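Local coordinates for protein dihydrofolate reductase (Schistosoma mansoni, PDB 3VCO) that catalyses the NADPH-dependent reduction of 7,8-dihydrofolate to 5,6,7,8-tetrahydrofolate, which supports thymidylate, purine and glycine synthesis, at residues I45-E50 and F191-C196; N24-V29 and E127-G132; N89-S94 and S101-V106. One frame throughout, in Å; residues are numbered along the deposited sequence. Where two conformers were deposited one is given.

Interaction 1 (I45-E50 and F191-C196)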
loop_
_atom_site.group_PDB
_atom_site.type_symbol
_atom_site.label_atom_id
_atom_site.label_comp_id
_atom_site.label_asym_id
_atom_site.label_seq_id
_atom_site.Cartn_x
_atom_site.Cartn_y
_atom_site.Cartn_z
ATOM N N ILE A 45 -11.276 -4.621 8.364
ATOM C CA ILE A 45 -12.174 -5.191 7.364
ATOM C C ILE A 45 -11.549 -6.473 6.771
ATOM O O ILE A 45 -10.563 -6.415 6.058
ATOM C CB ILE A 45 -12.514 -4.175 6.284
ATOM C CG1 ILE A 45 -13.001 -2.892 6.945
ATOM C CG2 ILE A 45 -13.604 -4.712 5.401
ATOM C CD1 ILE A 45 -13.102 -1.714 5.993
ATOM N N LYS A 46 -12.127 -7.621 7.096
ATOM C CA LYS A 46 -11.512 -8.919 6.805
ATOM C C LYS A 46 -11.333 -9.137 5.323
ATOM O O LYS A 46 -10.308 -9.612 4.873
ATOM C CB LYS A 46 -12.342 -10.071 7.449
ATOM N N LYS A 47 -12.346 -8.753 4.561
ATOM C CA LYS A 47 -12.317 -8.892 3.117
ATOM C C LYS A 47 -11.223 -7.989 2.522
ATOM O O LYS A 47 -10.559 -8.339 1.541
ATOM C CB LYS A 47 -13.693 -8.515 2.560
ATOM C CG LYS A 47 -13.901 -8.822 1.092
ATOM C CD LYS A 47 -13.858 -10.318 0.838
ATOM C CE LYS A 47 -14.451 -10.619 -0.524
ATOM N NZ LYS A 47 -14.165 -11.992 -1.030
ATOM N N ASP A 48 -11.027 -6.821 3.111
ATOM C CA ASP A 48 -9.984 -5.936 2.594
ATOM C C ASP A 48 -8.589 -6.502 2.880
ATOM O O ASP A 48 -7.675 -6.337 2.085
ATOM C CB ASP A 48 -10.082 -4.542 3.190
ATOM C CG ASP A 48 -9.213 -3.546 2.434
ATOM O OD1 ASP A 48 -9.377 -3.473 1.198
ATOM O OD2 ASP A 48 -8.354 -2.876 3.048
ATOM N N MET A 49 -8.432 -7.139 4.031
ATOM C CA MET A 49 -7.182 -7.816 4.370
ATOM C C MET A 49 -6.829 -8.995 3.444
ATOM O O MET A 49 -5.672 -9.195 3.098
ATOM C CB MET A 49 -7.222 -8.278 5.828
ATOM C CG MET A 49 -7.137 -7.124 6.801
ATOM S SD MET A 49 -5.679 -6.091 6.519
ATOM C CE MET A 49 -6.258 -4.732 5.472
ATOM N N GLU A 50 -7.809 -9.797 3.076
ATOM C CA GLU A 50 -7.592 -10.785 2.020
ATOM C C GLU A 50 -7.035 -10.142 0.747
ATOM O O GLU A 50 -6.078 -10.641 0.180
ATOM C CB GLU A 50 -8.882 -11.503 1.647
ATOM C CG GLU A 50 -9.684 -12.024 2.807
ATOM C CD GLU A 50 -11.049 -12.552 2.354
ATOM O OE1 GLU A 50 -11.173 -12.944 1.168
ATOM O OE2 GLU A 50 -11.998 -12.558 3.175
ATOM N N PHE A 191 -19.532 -1.156 6.584
ATOM C CA PHE A 191 -18.792 -0.779 5.376
ATOM C C PHE A 191 -19.275 -1.469 4.114
ATOM O O PHE A 191 -19.502 -2.678 4.076
ATOM C CB PHE A 191 -17.289 -1.048 5.548
ATOM C CG PHE A 191 -16.662 -0.215 6.613
ATOM C CD1 PHE A 191 -16.263 1.083 6.343
ATOM C CD2 PHE A 191 -16.516 -0.710 7.902
ATOM C CE1 PHE A 191 -15.712 1.870 7.333
ATOM C CE2 PHE A 191 -15.961 0.064 8.898
ATOM C CZ PHE A 191 -15.559 1.361 8.617
ATOM N N THR A 192 -19.417 -0.678 3.070
ATOM C CA THR A 192 -19.684 -1.210 1.756
ATOM C C THR A 192 -18.501 -0.781 0.892
ATOM O O THR A 192 -18.072 0.354 0.981
ATOM C CB THR A 192 -21.002 -0.650 1.179
ATOM O OG1 THR A 192 -22.119 -1.031 1.993
ATOM C CG2 THR A 192 -21.210 -1.174 -0.201
ATOM N N PHE A 193 -17.954 -1.687 0.088
ATOM C CA PHE A 193 -16.703 -1.406 -0.600
ATOM C C PHE A 193 -16.543 -2.234 -1.871
ATOM O O PHE A 193 -17.280 -3.191 -2.127
ATOM C CB PHE A 193 -15.473 -1.581 0.325
ATOM C CG PHE A 193 -15.434 -2.918 1.044
ATOM C CD1 PHE A 193 -16.112 -3.087 2.244
ATOM C CD2 PHE A 193 -14.747 -3.995 0.502
ATOM C CE1 PHE A 193 -16.122 -4.310 2.888
ATOM C CE2 PHE A 193 -14.742 -5.225 1.147
ATOM C CZ PHE A 193 -15.419 -5.379 2.344
ATOM N N LYS A 194 -15.613 -1.817 -2.698
ATOM C CA LYS A 194 -15.317 -2.581 -3.890
ATOM C C LYS A 194 -13.865 -2.333 -4.201
ATOM O O LYS A 194 -13.279 -1.344 -3.725
ATOM C CB LYS A 194 -16.210 -2.162 -5.043
ATOM C CG LYS A 194 -15.809 -0.861 -5.702
ATOM C CD LYS A 194 -16.786 -0.449 -6.790
ATOM C CE LYS A 194 -16.629 -1.262 -8.061
ATOM N NZ LYS A 194 -17.344 -0.578 -9.195
ATOM N N PHE A 195 -13.289 -3.232 -4.976
ATOM C CA PHE A 195 -11.849 -3.214 -5.258
ATOM C C PHE A 195 -11.621 -2.811 -6.698
ATOM O O PHE A 195 -12.231 -3.351 -7.595
ATOM C CB PHE A 195 -11.229 -4.595 -5.012
ATOM C CG PHE A 195 -11.454 -5.119 -3.602
ATOM C CD1 PHE A 195 -10.895 -4.471 -2.504
ATOM C CD2 PHE A 195 -12.225 -6.242 -3.377
ATOM C CE1 PHE A 195 -11.110 -4.932 -1.193
ATOM C CE2 PHE A 195 -12.441 -6.701 -2.084
ATOM C CZ PHE A 195 -11.899 -6.024 -0.994
ATOM N N CYS A 196 -10.709 -1.879 -6.916
ATOM C CA CYS A 196 -10.439 -1.377 -8.265
ATOM C C CYS A 196 -8.931 -1.180 -8.385
ATOM O O CYS A 196 -8.240 -0.866 -7.410
ATOM C CB CYS A 196 -11.150 -0.045 -8.500
ATOM S SG CYS A 196 -12.932 -0.155 -8.722
#
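Ile45 meets two phenylalanines of strand 191-196 through separate branches. Its CD1 sits over one face of the Phe191 ring, 4.1 Å from the centroid and 19° off the ring normal, a CH-pi contact shifted toward the rim. The other branch, CG2, approaches the Phe193 ring obliquely and comes within 3.6 Å of Phe193 CE1. The aliphatic part of Lys47 continues the apolar packing: Lys47 CB lies in the plane of the same ring, at its edge, 3.6 Å from Phe193 CZ. With CG anti to the backbone N (chi1 -170°) and a bend at chi2, the Lys47 chain leads away from the strand, and NZ forms a long salt bridge with Glu50 OE1.

The polar-aromatic contact belongs to Asp48, whose OD1 lies in the ring plane at the edge of Phe195, 3.3 Å from Phe195 CE1, where the partly positive C-H rim probably favours a carboxylate oxygen. Carboxylate and ring are 12° from coplanar; OD1 has a hydrogen bond with Thr153 OG1, and Phe51 stacks on Phe195. Helix and strand axes run nearly parallel, 10.2 Å apart. Carrying Asp48, Met49 and Glu50 of the probable substrate site, the helix packs here beside the dihydrofolate reductase folate pocket.

Interaction 2 (N24-V29 and E127-G132)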
loop_
_atom_site.group_PDB
_atom_site.type_symbol
_atom_site.label_atom_id
_atom_site.label_comp_id
_atom_site.label_asym_id
_atom_site.label_seq_id
_atom_site.Cartn_x
_atom_site.Cartn_y
_atom_site.Cartn_z
ATOM N N ASN A 24 3.743 0.606 -6.805
ATOM C CA ASN A 24 2.379 0.189 -6.567
ATOM C C ASN A 24 1.927 0.883 -5.293
ATOM O O ASN A 24 2.660 0.930 -4.336
ATOM C CB ASN A 24 2.283 -1.320 -6.437
ATOM C CG ASN A 24 2.707 -2.039 -7.732
ATOM O OD1 ASN A 24 1.975 -2.060 -8.702
ATOM N ND2 ASN A 24 3.889 -2.609 -7.726
ATOM N N VAL A 25 0.786 1.546 -5.368
ATOM C CA VAL A 25 0.234 2.228 -4.238
ATOM C C VAL A 25 -0.972 1.410 -3.796
ATOM O O VAL A 25 -1.818 1.063 -4.622
ATOM C CB VAL A 25 -0.196 3.618 -4.660
ATOM C CG1 VAL A 25 -1.024 4.237 -3.588
ATOM C CG2 VAL A 25 1.045 4.453 -4.934
ATOM N N VAL A 26 -1.051 1.103 -2.502
ATOM C CA VAL A 26 -2.239 0.399 -1.989
ATOM C C VAL A 26 -2.916 1.321 -0.956
ATOM O O VAL A 26 -2.271 1.760 -0.019
ATOM C CB VAL A 26 -1.849 -0.923 -1.289
ATOM C CG1 VAL A 26 -3.119 -1.725 -0.846
ATOM C CG2 VAL A 26 -0.997 -1.752 -2.239
ATOM N N VAL A 27 -4.203 1.573 -1.135
ATOM C CA VAL A 27 -4.898 2.532 -0.289
ATOM C C VAL A 27 -6.398 2.221 -0.277
ATOM O O VAL A 27 -6.939 1.660 -1.261
ATOM C CB VAL A 27 -4.664 3.951 -0.870
ATOM C CG1 VAL A 27 -5.229 4.039 -2.290
ATOM C CG2 VAL A 27 -5.224 5.052 0.038
ATOM N N ALA A 28 -7.063 2.579 0.828
ATOM C CA ALA A 28 -8.518 2.516 0.940
ATOM C C ALA A 28 -9.005 3.948 0.955
ATOM O O ALA A 28 -8.456 4.788 1.670
ATOM C CB ALA A 28 -8.961 1.788 2.238
ATOM N N VAL A 29 -10.016 4.263 0.152
ATOM C CA VAL A 29 -10.493 5.642 0.093
ATOM C C VAL A 29 -12.021 5.733 0.199
ATOM O O VAL A 29 -12.729 4.848 -0.275
ATOM C CB VAL A 29 -10.006 6.385 -1.168
ATOM C CG1 VAL A 29 -8.496 6.377 -1.222
ATOM C CG2 VAL A 29 -10.624 5.784 -2.475
ATOM N N GLU A 127 8.008 -6.947 -6.635
ATOM C CA GLU A 127 7.345 -5.648 -6.786
ATOM C C GLU A 127 7.419 -4.825 -5.478
ATOM O O GLU A 127 7.682 -5.369 -4.387
ATOM C CB GLU A 127 5.883 -5.806 -7.270
ATOM C CG GLU A 127 5.702 -6.563 -8.663
ATOM C CD GLU A 127 5.353 -5.637 -9.833
ATOM O OE1 GLU A 127 4.972 -4.489 -9.566
ATOM O OE2 GLU A 127 5.466 -6.049 -11.029
ATOM N N VAL A 128 7.198 -3.528 -5.603
ATOM C CA VAL A 128 7.266 -2.601 -4.490
ATOM C C VAL A 128 5.871 -2.011 -4.292
ATOM O O VAL A 128 5.271 -1.502 -5.249
ATOM C CB VAL A 128 8.277 -1.477 -4.792
ATOM C CG1 VAL A 128 8.297 -0.443 -3.683
ATOM C CG2 VAL A 128 9.674 -2.091 -4.976
ATOM N N PHE A 129 5.347 -2.129 -3.068
ATOM C CA PHE A 129 4.044 -1.533 -2.732
ATOM C C PHE A 129 4.277 -0.455 -1.677
ATOM O O PHE A 129 4.972 -0.714 -0.699
ATOM C CB PHE A 129 3.074 -2.612 -2.225
ATOM C CG PHE A 129 2.773 -3.681 -3.278
ATOM C CD1 PHE A 129 1.637 -3.601 -4.060
ATOM C CD2 PHE A 129 3.697 -4.693 -3.548
ATOM C CE1 PHE A 129 1.394 -4.517 -5.050
ATOM C CE2 PHE A 129 3.470 -5.633 -4.543
ATOM C CZ PHE A 129 2.328 -5.547 -5.325
ATOM N N ILE A 130 3.687 0.725 -1.884
ATOM C CA ILE A 130 3.642 1.773 -0.889
ATOM C C ILE A 130 2.256 1.699 -0.219
ATOM O O ILE A 130 1.229 1.907 -0.879
ATOM C CB ILE A 130 3.773 3.149 -1.560
ATOM C CG1 ILE A 130 5.068 3.242 -2.377
ATOM C CG2 ILE A 130 3.665 4.287 -0.529
ATOM C CD1 ILE A 130 6.306 3.100 -1.562
ATOM N N ILE A 131 2.227 1.412 1.082
ATOM C CA ILE A 131 0.960 1.088 1.729
ATOM C C ILE A 131 0.483 2.197 2.629
ATOM O O ILE A 131 -0.469 2.060 3.394
ATOM C CB ILE A 131 1.011 -0.255 2.449
ATOM C CG1 ILE A 131 1.952 -0.191 3.641
ATOM C CG2 ILE A 131 1.445 -1.369 1.415
ATOM C CD1 ILE A 131 1.827 -1.367 4.539
ATOM N N GLY A 132 1.164 3.310 2.545
ATOM C CA GLY A 132 0.636 4.423 3.263
ATOM C C GLY A 132 1.616 5.134 4.085
ATOM O O GLY A 132 2.770 4.711 4.242
HETATM O O HOH W 1 -2.473 0.353 2.587
#
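Across a pair of parallel strands Asn24 meets Glu127, Val128 and Phe129, and its side chain touches all three. CB lies 3.4 Å from Phe129 CD1. With chi1 at -62°, CG stands beside the backbone N of Asn24, and CG passes over the same aromatic ring. At the tip, ND2 is above that face too, offset toward the rim, and donates twice: to Glu127 OE1 at 2.8 Å, met nearly along its C-O axis, and to Val128 O at 3.0 Å, where the donor stands 43° out of the carbonyl plane. Both acceptors lie close to the amide plane of Asn24. Val128 O also receives the backbone N of Asn24, so one carbonyl is gripped twice by one residue, while Asn24 OD1 is held by Arg22 NE.

Farther along, the parallel ladder continues with Ile130 N to Asn24 O (2.7 Å) and Val26 N to Ile130 O (2.9 Å). Where the ladder ends, a water donates to both Val26 O and Ile131 O, linking the two backbones. Strand 148-156 flanks 24-29 and strand 64-70 flanks 127-130; helix 46-57 covers the Val26 and Phe129 face through Phe52, Val55 and Thr56, and helix 134-142 covers the Val25 and Ile130 face through Tyr137 and Leu136.

Interaction 3 (N89-S94 and S101-V106). With SO4 (sulfate ion), chain B.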
loop_
_atom_site.group_PDB
_atom_site.type_symbol
_atom_site.label_atom_id
_atom_site.label_comp_id
_atom_site.label_asym_id
_atom_site.label_seq_id
_atom_site.Cartn_x
_atom_site.Cartn_y
_atom_site.Cartn_z
ATOM N N ASN A 89 9.622 -5.831 4.711
ATOM C CA ASN A 89 9.001 -4.680 5.379
ATOM C C ASN A 89 9.985 -3.522 5.507
ATOM O O ASN A 89 11.085 -3.683 6.070
ATOM C CB ASN A 89 8.561 -5.045 6.804
ATOM C CG ASN A 89 7.409 -6.020 6.848
ATOM O OD1 ASN A 89 6.460 -5.817 7.606
ATOM N ND2 ASN A 89 7.468 -7.071 6.030
ATOM N N ILE A 90 9.585 -2.341 5.051
ATOM C CA ILE A 90 10.460 -1.186 5.156
ATOM C C ILE A 90 9.642 -0.017 5.699
ATOM O O ILE A 90 8.608 0.314 5.150
ATOM C CB ILE A 90 11.027 -0.757 3.777
ATOM C CG1 ILE A 90 11.849 -1.881 3.169
ATOM C CG2 ILE A 90 11.945 0.492 3.917
ATOM C CD1 ILE A 90 12.346 -1.547 1.797
ATOM N N VAL A 91 10.089 0.553 6.809
ATOM C CA VAL A 91 9.387 1.701 7.363
ATOM C C VAL A 91 10.224 2.954 7.084
ATOM O O VAL A 91 11.426 2.942 7.329
ATOM C CB VAL A 91 9.168 1.524 8.886
ATOM C CG1 VAL A 91 8.465 2.750 9.483
ATOM C CG2 VAL A 91 8.326 0.249 9.170
ATOM N N VAL A 92 9.590 4.014 6.586
ATOM C CA VAL A 92 10.297 5.244 6.291
ATOM C C VAL A 92 10.036 6.172 7.472
ATOM O O VAL A 92 8.943 6.704 7.606
ATOM C CB VAL A 92 9.777 5.885 5.010
ATOM C CG1 VAL A 92 10.427 7.304 4.774
ATOM C CG2 VAL A 92 9.973 4.884 3.827
ATOM N N SER A 93 11.038 6.321 8.327
ATOM C CA SER A 93 10.907 7.087 9.560
ATOM C C SER A 93 12.293 7.553 10.026
ATOM O O SER A 93 13.273 6.871 9.798
ATOM C CB SER A 93 10.254 6.202 10.634
ATOM O OG SER A 93 10.264 6.811 11.934
ATOM N N SER A 94 12.367 8.696 10.697
ATOM C CA SER A 94 13.610 9.102 11.361
ATOM C C SER A 94 13.507 8.857 12.864
ATOM O O SER A 94 14.505 8.909 13.580
ATOM C CB SER A 94 13.942 10.573 11.101
ATOM O OG SER A 94 12.956 11.219 10.311
ATOM N N SER A 101 13.390 -8.020 14.025
ATOM C CA SER A 101 14.351 -8.623 13.113
ATOM C C SER A 101 13.849 -8.616 11.674
ATOM O O SER A 101 12.733 -9.073 11.382
ATOM C CB SER A 101 14.673 -10.063 13.529
ATOM O OG SER A 101 15.958 -10.149 14.144
ATOM N N PHE A 102 14.684 -8.042 10.817
ATOM C CA PHE A 102 14.531 -8.033 9.367
ATOM C C PHE A 102 13.573 -6.971 8.848
ATOM O O PHE A 102 13.402 -6.829 7.647
ATOM C CB PHE A 102 14.270 -9.446 8.820
ATOM C CG PHE A 102 15.431 -10.402 9.051
ATOM C CD1 PHE A 102 16.486 -10.452 8.160
ATOM C CD2 PHE A 102 15.482 -11.197 10.180
ATOM C CE1 PHE A 102 17.530 -11.281 8.357
ATOM C CE2 PHE A 102 16.554 -12.044 10.404
ATOM C CZ PHE A 102 17.580 -12.086 9.490
ATOM N N VAL A 103 12.969 -6.202 9.749
ATOM C CA VAL A 103 12.236 -5.033 9.314
ATOM C C VAL A 103 13.265 -3.918 9.065
ATOM O O VAL A 103 14.118 -3.671 9.892
ATOM C CB VAL A 103 11.186 -4.596 10.349
ATOM C CG1 VAL A 103 10.544 -3.252 9.927
ATOM C CG2 VAL A 103 10.100 -5.716 10.533
ATOM N N GLN A 104 13.196 -3.257 7.930
ATOM C CA GLN A 104 14.153 -2.170 7.626
ATOM C C GLN A 104 13.572 -0.791 7.935
ATOM O O GLN A 104 12.413 -0.517 7.663
ATOM C CB GLN A 104 14.556 -2.188 6.150
ATOM C CG GLN A 104 14.963 -3.588 5.626
ATOM C CD GLN A 104 16.268 -4.057 6.237
ATOM O OE1 GLN A 104 17.246 -3.326 6.245
ATOM N NE2 GLN A 104 16.267 -5.260 6.799
ATOM N N VAL A 105 14.385 0.066 8.526
ATOM C CA VAL A 105 13.970 1.430 8.809
ATOM C C VAL A 105 14.901 2.361 8.074
ATOM O O VAL A 105 16.103 2.209 8.219
ATOM C CB VAL A 105 14.100 1.714 10.307
ATOM C CG1 VAL A 105 13.761 3.169 10.593
ATOM C CG2 VAL A 105 13.206 0.724 11.120
ATOM N N VAL A 106 14.371 3.269 7.244
ATOM C CA VAL A 106 15.200 4.198 6.472
ATOM C C VAL A 106 14.580 5.604 6.560
ATOM O O VAL A 106 13.405 5.728 6.871
ATOM C CB VAL A 106 15.299 3.758 4.992
ATOM C CG1 VAL A 106 15.886 2.325 4.871
ATOM C CG2 VAL A 106 13.925 3.816 4.342
HETATM S S SO4 B . 8.725 10.322 11.324
HETATM O O1 SO4 B . 9.934 10.308 10.493
HETATM O O2 SO4 B . 7.663 10.981 10.574
HETATM O O3 SO4 B . 8.387 8.963 11.756
HETATM O O4 SO4 B . 8.976 11.076 12.552
HETATM O O HOH W 2 11.361 -7.298 6.332
#
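Asn89 O accepts from Gln104 N at 2.8 Å, the first rung of a parallel ladder between strands 89-92 and 104-106. Gln104 O then takes Val91 N at 2.7 Å, Val91 O takes Val106 N, and Val106 O takes Ser93 N; N-H...O angles from 147° to 172° document a regular bonding pattern. CA-H...O contacts from Ile90, Val92 and Val105 run between the rungs.

Side chains pack on both faces. On one, Ile90 CG2 and Val92 CG2 both approach Val106 CG2, the former at 3.9 Å. That methyl reaches them because chi1 of Val106, -58°, places CG2 between the backbone N and the carbonyl carbon. On the other face, Val91 CG2 lies 4.2 Å from Val103 CG1. Gln104 bends back at chi2, and NE2 makes a weak hydrogen bond to Phe102 O; nearby, a water accepts from Asn89 N.

Beyond the ladder, Ser93 OG donates to sulfate O3 at 2.9 Å, its torsion directing it anti to the backbone N. Ser94 reaches sulfate O1 twice, from its backbone N at 2.9 Å and from OG at 3.2 Å. Leu96 N is hydrogen-bonded to Ser93 OG and helps position it.

Helix 109-116 covers the Ile90 and Val106 face, and Trp74 of helix 71-76 packs against Val91 and Val103. The arrangement is an edge-strand pair of the dihydrofolate reductase sheet whose end opens onto the inferred NADP site; the sulfate, probably from the crystallisation liquor, may occupy a cofactor phosphate position.

In the fold
The contacts share one mixed sheet. Interaction 2 lies near the centre of the chain, about 2 Å from it; interactions 1 and 3 lie on opposite sides of that point, their centres about 27 Å apart. Centre to centre, interaction 2 is about 14 Å from interaction 1 and about 16 Å from interaction 3. Helix 46-57 follows strand 23-29, and the nearest atoms of interactions 1 and 2 are about 5 Å apart; the side chains of Asp48 and Ala28, inferred to bind substrate and NADP, about 5 Å apart, probably line neighbouring parts of the pocket. Interaction 3 contributes Ser93 and Ser94 to the inferred cofactor site, to which Gly132 of interaction 2 also belongs.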